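Local coordinates for Glucanase/chitosanase (Paenibacillus fukuinensis, PDB 4ZY9), which recognises chitosan as a CBM32 carbohydrate-binding module, serving a longer chitosanase/glucanase that probably hydrolyses glycosidic bonds in such polysaccharides, at residues 19-25 / 38-43; 55-60 / 107-113; 73-79 / 90-96. The protein carries 1 engineered substitution. All coordinates share one frame; numbering follows the deposited sequence. Where two conformers were deposited one is given.

Contact 1 (19-25 / 38-43)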
# COMPACT_ATOMS: atom_id res chain seq x y z
N SER A 19 -6.60 4.39 8.83
CA SER A 19 -7.95 4.91 8.94
C SER A 19 -8.68 4.56 7.65
O SER A 19 -7.99 4.24 6.58
CB SER A 19 -8.02 6.39 9.17
OG SER A 19 -7.55 7.10 8.06
N ILE A 20 -9.99 4.71 7.65
CA ILE A 20 -10.77 4.61 6.46
C ILE A 20 -11.75 5.78 6.44
O ILE A 20 -12.14 6.32 7.52
CB ILE A 20 -11.55 3.27 6.29
CG1 ILE A 20 -12.65 3.12 7.37
CG2 ILE A 20 -10.55 2.09 6.26
CD1 ILE A 20 -13.44 1.90 7.08
N GLU A 21 -12.17 6.20 5.29
CA GLU A 21 -13.08 7.30 5.14
C GLU A 21 -14.44 6.93 5.70
O GLU A 21 -15.09 7.87 6.31
CB GLU A 21 -13.21 7.70 3.66
CG GLU A 21 -13.95 9.02 3.45
CD GLU A 21 -14.24 9.21 1.98
OE1 GLU A 21 -15.40 9.16 1.48
OE2 GLU A 21 -13.29 9.40 1.25
N GLY A 22 -14.88 5.71 5.53
CA GLY A 22 -16.23 5.22 5.96
C GLY A 22 -16.39 3.86 5.37
O GLY A 22 -15.55 3.38 4.59
N ALA A 23 -17.56 3.27 5.61
CA ALA A 23 -17.97 2.09 4.95
C ALA A 23 -17.94 2.19 3.46
O ALA A 23 -18.41 3.15 2.89
CB ALA A 23 -19.36 1.66 5.44
N GLY A 24 -17.38 1.19 2.86
CA GLY A 24 -17.22 1.12 1.49
C GLY A 24 -15.78 1.51 1.02
O GLY A 24 -15.46 1.26 -0.18
N PHE A 25 -14.94 1.94 1.93
CA PHE A 25 -13.54 2.41 1.63
C PHE A 25 -12.56 1.67 2.47
O PHE A 25 -11.46 2.19 2.75
CB PHE A 25 -13.49 3.91 1.85
CG PHE A 25 -14.34 4.65 0.85
CD1 PHE A 25 -13.97 4.67 -0.48
CD2 PHE A 25 -15.53 5.30 1.21
CE1 PHE A 25 -14.74 5.34 -1.44
CE2 PHE A 25 -16.24 6.02 0.26
CZ PHE A 25 -15.85 6.06 -1.03
N ARG A 38 -12.02 1.17 -3.98
CA ARG A 38 -10.74 1.70 -3.43
C ARG A 38 -10.79 1.79 -1.92
O ARG A 38 -11.86 1.98 -1.32
CB ARG A 38 -10.52 3.11 -4.03
CG ARG A 38 -11.61 4.18 -3.77
CD ARG A 38 -11.36 5.36 -4.61
NE ARG A 38 -12.50 6.28 -4.49
CZ ARG A 38 -12.60 7.30 -3.65
NH1 ARG A 38 -11.56 7.67 -2.90
NH2 ARG A 38 -13.69 8.05 -3.64
N TRP A 39 -9.61 1.62 -1.32
CA TRP A 39 -9.38 2.15 0.02
C TRP A 39 -9.33 3.66 -0.07
O TRP A 39 -8.70 4.21 -1.00
CB TRP A 39 -8.05 1.63 0.56
CG TRP A 39 -7.59 2.34 1.76
CD1 TRP A 39 -8.25 2.33 3.04
CD2 TRP A 39 -6.43 3.15 1.92
NE1 TRP A 39 -7.54 3.10 3.89
CE2 TRP A 39 -6.41 3.62 3.28
CE3 TRP A 39 -5.38 3.56 1.08
CZ2 TRP A 39 -5.37 4.36 3.82
CZ3 TRP A 39 -4.40 4.32 1.58
CH2 TRP A 39 -4.38 4.73 2.94
N ALA A 40 -9.88 4.33 0.92
CA ALA A 40 -9.64 5.80 1.08
C ALA A 40 -9.47 6.01 2.59
O ALA A 40 -10.30 5.47 3.39
CB ALA A 40 -10.81 6.60 0.55
N SER A 41 -8.49 6.76 2.98
CA SER A 41 -8.24 7.06 4.41
C SER A 41 -9.17 8.17 4.86
O SER A 41 -9.84 8.85 4.08
CB SER A 41 -6.76 7.59 4.52
OG SER A 41 -6.57 8.85 4.03
N ALA A 42 -9.10 8.45 6.18
CA ALA A 42 -9.64 9.72 6.63
C ALA A 42 -8.99 10.85 5.95
O ALA A 42 -7.81 10.74 5.58
CB ALA A 42 -9.48 9.85 8.14
N GLU A 43 -9.66 11.98 5.78
CA GLU A 43 -9.13 13.08 5.07
C GLU A 43 -8.50 14.13 6.01
O GLU A 43 -8.92 14.28 7.19
CB GLU A 43 -10.22 13.76 4.24
CG GLU A 43 -11.04 12.84 3.32
CD GLU A 43 -12.20 13.53 2.53
OE1 GLU A 43 -13.13 13.90 3.29
OE2 GLU A 43 -12.24 13.72 1.23
O HOH W 1 -10.69 9.97 1.69
O HOH W 2 -12.97 9.73 -1.34
O HOH W 3 -14.66 1.64 -2.89
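I20 and E21 run beside S41 and A42, and the loop returns at F25 beside W39; E21 N donates to A40 O and A40 N to F25 O, while a type II turn from G22 to F25 brings the loop back. G24, third in that turn, has a positive phi at which a CB would press on the preceding carbonyl oxygen. W39 turns its indole edge to the loop. With CG anti to the backbone N (chi1 167°), NE1 reaches S19 O at 3.0 Å, a fairly straight bond (159° at the hydrogen) lying in both the ring plane and the carbonyl plane. I20 CG2 meets the same edge, 4.0 Å from W39 CD1. The short serine suits position 19, since S19 OG takes the A42 N hydrogen at 2.8 Å. F25 and R38 lie side by side: F25 CE1 sits over one face of the guanidinium, 3.6 Å from R38 CZ, with the planes 57° apart. A40 CB lies 3.8 Å from F25 CD1, and a larger residue there would probably crowd the ring. E21 OE2 holds two waters, one passing to S41 O, the other to R38 NH2; R38 NH1 is bonded to S129 OG. This is a loop packed on a short strand of a discoidin-like (F5/8 type C) beta-sandwich; in related CBM32 modules, loops at one end form the sugar site, and this loop may lie near it.

Contact 2 (55-60 / 107-113)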
# COMPACT_ATOMS: atom_id res chain seq x y z
N GLY A 55 0.08 -13.54 4.19
CA GLY A 55 -0.39 -14.86 4.72
C GLY A 55 0.77 -15.65 5.30
O GLY A 55 0.58 -16.48 6.17
N SER A 56 1.96 -15.42 4.81
CA SER A 56 3.19 -16.18 5.10
C SER A 56 4.34 -15.35 4.62
O SER A 56 4.08 -14.33 3.87
CB SER A 56 3.18 -17.55 4.43
OG SER A 56 3.18 -17.47 3.01
N SER A 57 5.53 -15.71 5.00
CA SER A 57 6.72 -15.07 4.44
C SER A 57 6.87 -15.34 2.95
O SER A 57 6.94 -16.52 2.56
CB SER A 57 7.93 -15.51 5.20
OG SER A 57 7.86 -15.07 6.53
N GLN A 58 7.07 -14.31 2.11
CA GLN A 58 7.21 -14.53 0.69
C GLN A 58 8.32 -13.65 0.15
O GLN A 58 8.62 -12.65 0.72
CB GLN A 58 5.90 -14.22 0.02
CG GLN A 58 4.86 -15.26 0.35
CD GLN A 58 4.06 -15.49 -0.86
OE1 GLN A 58 3.03 -14.88 -1.01
NE2 GLN A 58 4.59 -16.24 -1.82
N THR A 59 8.91 -14.06 -1.00
CA THR A 59 9.83 -13.25 -1.67
C THR A 59 9.07 -12.12 -2.36
O THR A 59 8.13 -12.43 -3.10
CB THR A 59 10.58 -14.14 -2.69
OG1 THR A 59 11.35 -15.07 -1.93
CG2 THR A 59 11.54 -13.27 -3.41
N VAL A 60 9.50 -10.93 -2.19
CA VAL A 60 8.89 -9.79 -2.83
C VAL A 60 9.95 -8.87 -3.40
O VAL A 60 11.05 -8.62 -2.79
CB VAL A 60 7.97 -9.00 -1.92
CG1 VAL A 60 7.00 -9.80 -1.15
CG2 VAL A 60 8.78 -8.35 -0.93
N PHE A 107 12.48 -3.35 -6.50
CA PHE A 107 13.55 -3.24 -5.51
C PHE A 107 14.27 -4.57 -5.38
O PHE A 107 13.80 -5.58 -5.86
CB PHE A 107 13.04 -2.70 -4.16
CG PHE A 107 11.73 -3.28 -3.69
CD1 PHE A 107 10.56 -2.76 -4.06
CD2 PHE A 107 11.78 -4.41 -2.97
CE1 PHE A 107 9.40 -3.34 -3.61
CE2 PHE A 107 10.60 -4.99 -2.52
CZ PHE A 107 9.42 -4.47 -2.91
N THR A 108 15.42 -4.58 -4.74
CA THR A 108 16.12 -5.83 -4.53
C THR A 108 15.30 -6.76 -3.67
O THR A 108 14.64 -6.29 -2.66
CB THR A 108 17.49 -5.62 -3.89
OG1 THR A 108 17.42 -4.83 -2.77
CG2 THR A 108 18.45 -5.00 -4.99
N ALA A 109 15.29 -8.01 -3.94
CA ALA A 109 14.33 -8.88 -3.32
C ALA A 109 14.48 -9.01 -1.80
O ALA A 109 15.61 -8.98 -1.20
CB ALA A 109 14.49 -10.28 -3.84
N ARG A 110 13.36 -9.07 -1.14
CA ARG A 110 13.27 -9.23 0.34
C ARG A 110 12.32 -10.32 0.64
O ARG A 110 11.48 -10.72 -0.20
CB ARG A 110 12.86 -7.88 0.92
CG ARG A 110 14.14 -7.09 1.19
CD ARG A 110 13.87 -5.82 1.80
NE ARG A 110 14.96 -4.90 1.54
CZ ARG A 110 15.95 -4.66 2.34
NH1 ARG A 110 15.95 -5.18 3.55
NH2 ARG A 110 16.92 -3.82 1.96
N THR A 111 12.38 -10.87 1.85
CA THR A 111 11.35 -11.78 2.34
C THR A 111 10.44 -10.96 3.27
O THR A 111 10.92 -10.25 4.17
CB THR A 111 11.88 -12.96 3.16
OG1 THR A 111 12.82 -13.63 2.29
CG2 THR A 111 10.78 -13.78 3.67
N ALA A 112 9.16 -10.99 2.98
CA ALA A 112 8.17 -10.21 3.78
C ALA A 112 6.90 -10.97 3.94
O ALA A 112 6.47 -11.69 3.05
CB ALA A 112 7.88 -8.88 3.06
N LYS A 113 6.32 -10.81 5.11
CA LYS A 113 4.94 -11.19 5.36
C LYS A 113 4.03 -9.99 5.18
O LYS A 113 2.83 -10.17 4.82
CB LYS A 113 4.79 -11.79 6.75
CG LYS A 113 3.38 -12.28 7.05
CD LYS A 113 3.28 -12.97 8.38
CE LYS A 113 1.86 -13.34 8.68
NZ LYS A 113 1.70 -13.98 10.01
O HOH W 4 11.43 -15.58 0.77
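V60 and A112 put their methyls on the same face of an antiparallel strand pair, part of one sheet of the beta-sandwich; strands 57-60 and 109-112 run at 161° to each other. In the conformer described, the V60 chi1 (-48°) sets CG2 between the backbone N and the carbonyl carbon, on the side of A112 CB (4.1 Å); beta-branched valine and small alanine suit this buried inner side. F107 approaches the same residue from beyond the corner at T108, its CE2 3.7 Å from V60 O. R110 starts on the V60 face, but its extended chain, in the conformer described, leads away toward V79, T90 and V92. Hydrogen-bonded pairs Q58-A112 and V60-R110 knit the backbones, V60 N reaching R110 O at 2.8 Å. On the other face T59 and T111 form a non-hydrogen-bonded pair. In the T111 conformer described, one water joins the two hydroxyls, 2.7 Å from T59 OG1, and S57 CB touches T111 CG2; such polar, beta-branched threonines fit an exposed strand surface. S57 OG bonds to N81. K113 lays the aliphatic start of its extended chain along the turn before the strand, and its NZ goes on to S83 O; its CG rests 3.8 Å from S56 O.

Contact 3 (73-79 / 90-96)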
# COMPACT_ATOMS: atom_id res chain seq x y z
N SER A 73 2.20 12.41 -2.46
CA SER A 73 3.41 12.91 -3.06
C SER A 73 4.65 12.53 -2.26
O SER A 73 5.71 12.46 -2.88
CB SER A 73 3.33 14.41 -3.29
OG SER A 73 3.22 15.13 -2.10
N SER A 74 4.52 12.31 -0.94
CA SER A 74 5.59 11.72 -0.21
C SER A 74 5.13 10.41 0.34
O SER A 74 4.12 10.47 1.09
CB SER A 74 6.18 12.61 0.94
OG SER A 74 6.82 13.76 0.41
N TYR A 75 5.78 9.33 0.06
CA TYR A 75 5.47 8.00 0.68
C TYR A 75 6.63 7.15 0.61
O TYR A 75 7.61 7.39 -0.18
CB TYR A 75 4.27 7.36 0.05
CG TYR A 75 4.49 6.93 -1.41
CD1 TYR A 75 4.85 5.61 -1.66
CD2 TYR A 75 4.18 7.75 -2.48
CE1 TYR A 75 5.04 5.18 -2.98
CE2 TYR A 75 4.26 7.27 -3.79
CZ TYR A 75 4.67 5.97 -3.96
OH TYR A 75 4.82 5.43 -5.25
N THR A 76 6.60 6.10 1.40
CA THR A 76 7.55 4.99 1.32
C THR A 76 6.83 3.70 1.08
O THR A 76 5.60 3.57 1.40
CB THR A 76 8.40 4.85 2.64
OG1 THR A 76 7.49 4.81 3.74
CG2 THR A 76 9.26 6.17 2.89
N ILE A 77 7.54 2.76 0.56
CA ILE A 77 7.16 1.33 0.55
C ILE A 77 8.01 0.64 1.56
O ILE A 77 9.25 0.80 1.54
CB ILE A 77 7.28 0.68 -0.86
CG1 ILE A 77 6.49 1.41 -1.85
CG2 ILE A 77 6.92 -0.79 -0.75
CD1 ILE A 77 5.00 1.36 -1.60
N GLN A 78 7.40 -0.12 2.45
CA GLN A 78 8.12 -0.79 3.54
C GLN A 78 7.74 -2.21 3.64
O GLN A 78 6.61 -2.60 3.26
CB GLN A 78 7.85 -0.09 4.86
CG GLN A 78 8.03 1.41 4.81
CD GLN A 78 7.70 2.09 6.10
OE1 GLN A 78 6.98 1.49 6.91
NE2 GLN A 78 7.97 3.40 6.23
N VAL A 79 8.62 -3.07 4.14
CA VAL A 79 8.35 -4.48 4.30
C VAL A 79 8.67 -4.88 5.74
O VAL A 79 9.62 -4.36 6.34
CB VAL A 79 9.14 -5.32 3.28
CG1 VAL A 79 8.60 -5.07 1.84
CG2 VAL A 79 10.64 -5.14 3.34
N THR A 90 11.37 -2.22 7.17
CA THR A 90 12.48 -1.72 6.37
C THR A 90 11.91 -1.02 5.16
O THR A 90 11.08 -1.59 4.40
CB THR A 90 13.36 -2.86 5.91
OG1 THR A 90 13.97 -3.50 7.07
CG2 THR A 90 14.50 -2.34 5.11
N THR A 91 12.32 0.24 4.96
CA THR A 91 11.99 0.96 3.76
C THR A 91 12.70 0.49 2.56
O THR A 91 13.94 0.32 2.64
CB THR A 91 12.21 2.48 4.00
OG1 THR A 91 11.34 2.80 5.09
CG2 THR A 91 12.02 3.28 2.77
N VAL A 92 12.01 0.20 1.50
CA VAL A 92 12.61 -0.21 0.20
C VAL A 92 12.47 0.81 -0.86
O VAL A 92 13.18 0.64 -1.92
CB VAL A 92 12.05 -1.58 -0.19
CG1 VAL A 92 12.36 -2.59 0.85
CG2 VAL A 92 10.59 -1.51 -0.56
N TYR A 93 11.70 1.84 -0.66
CA TYR A 93 11.51 2.85 -1.66
C TYR A 93 11.05 4.13 -0.96
O TYR A 93 10.14 3.97 -0.05
CB TYR A 93 10.48 2.50 -2.73
CG TYR A 93 10.14 3.58 -3.70
CD1 TYR A 93 11.04 3.86 -4.75
CD2 TYR A 93 9.04 4.32 -3.61
CE1 TYR A 93 10.77 4.83 -5.65
CE2 TYR A 93 8.71 5.32 -4.53
CZ TYR A 93 9.62 5.56 -5.57
OH TYR A 93 9.32 6.57 -6.50
N THR A 94 11.54 5.27 -1.28
CA THR A 94 11.12 6.52 -0.81
C THR A 94 10.88 7.54 -1.93
O THR A 94 11.80 7.63 -2.85
CB THR A 94 12.11 7.17 0.19
OG1 THR A 94 12.43 6.27 1.21
CG2 THR A 94 11.69 8.49 0.67
N THR A 95 9.83 8.34 -1.96
CA THR A 95 9.74 9.47 -2.85
C THR A 95 9.20 10.62 -2.12
O THR A 95 8.43 10.49 -1.13
CB THR A 95 8.87 9.17 -4.07
OG1 THR A 95 8.97 10.25 -4.95
CG2 THR A 95 7.35 8.94 -3.72
N THR A 96 9.56 11.84 -2.56
CA THR A 96 8.91 13.05 -2.19
C THR A 96 8.32 13.78 -3.38
O THR A 96 7.86 14.89 -3.23
CB THR A 96 9.83 13.99 -1.40
OG1 THR A 96 10.92 14.36 -2.29
CG2 THR A 96 10.34 13.30 -0.08
O HOH W 5 5.82 15.59 -1.30
O HOH W 6 6.70 6.89 -6.91
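I77 O receives two amides at a classic beta bulge: V92 N at 2.8 Å and, weakly, Y93 N at 3.5 Å, because V92 and Y93 together face the single residue I77. The extra residue shifts the register by one, so T76 pairs with T94 but Q78 with T91. V92 projects its CG2 against I77 CG2, 3.7 Å away in the conformer described, and its CG1 against V79, small branched groups that fill the side facing the other sheet. Farther along, Y75 has CG between the backbone N and the carbonyl carbon (chi1 67°), which brings its ring over its neighbour across the pair: T95 CG2 makes a CH-pi contact 3.9 Å from the ring centroid and 27° off its normal. The Y93 ring lies obliquely beside Y75, centroids 5.9 Å apart. One water spans the two hydroxyls, donating to Y75 OH at 2.9 Å, and Y75 OH is also bonded to D103. A leucine in place of Y75 would probably leave the D103 carboxylate without its hydroxyl partner, T95 CG2 without its ring face and the bridging water short of one tyrosine. T76, T91 and T94 line the opposite face, where beta-branched threonines suit an extended, partly solvent-facing strand. The whole is a bulged antiparallel hairpin at the edge of one sheet of the CBM32 beta-sandwich.

How the contacts relate
Contact 3 forms the outer hairpin of one sheet of the sandwich, whereas contact 2 belongs to the other sheet, which strand 39-40 of contact 1 also joins. Contacts 2 and 3 touch where the two sheets pack together, their centres 16 Å apart: F107 CD1 lies 3.7 Å from V92 CG2, and R110 CD 3.6 Å from V79 CG2. Contact 3 is also the more local in sequence: both of its strands come, along the chain, between the two segments joined in contact 2. Contact 1 stands apart, its centre 27 Å from that of contact 2 and 21 Å from that of contact 3, beyond the chain's centre from both. The loop of contact 1 may lie near a sugar site, as in related modules, but without bound chitosan this stays unsettled.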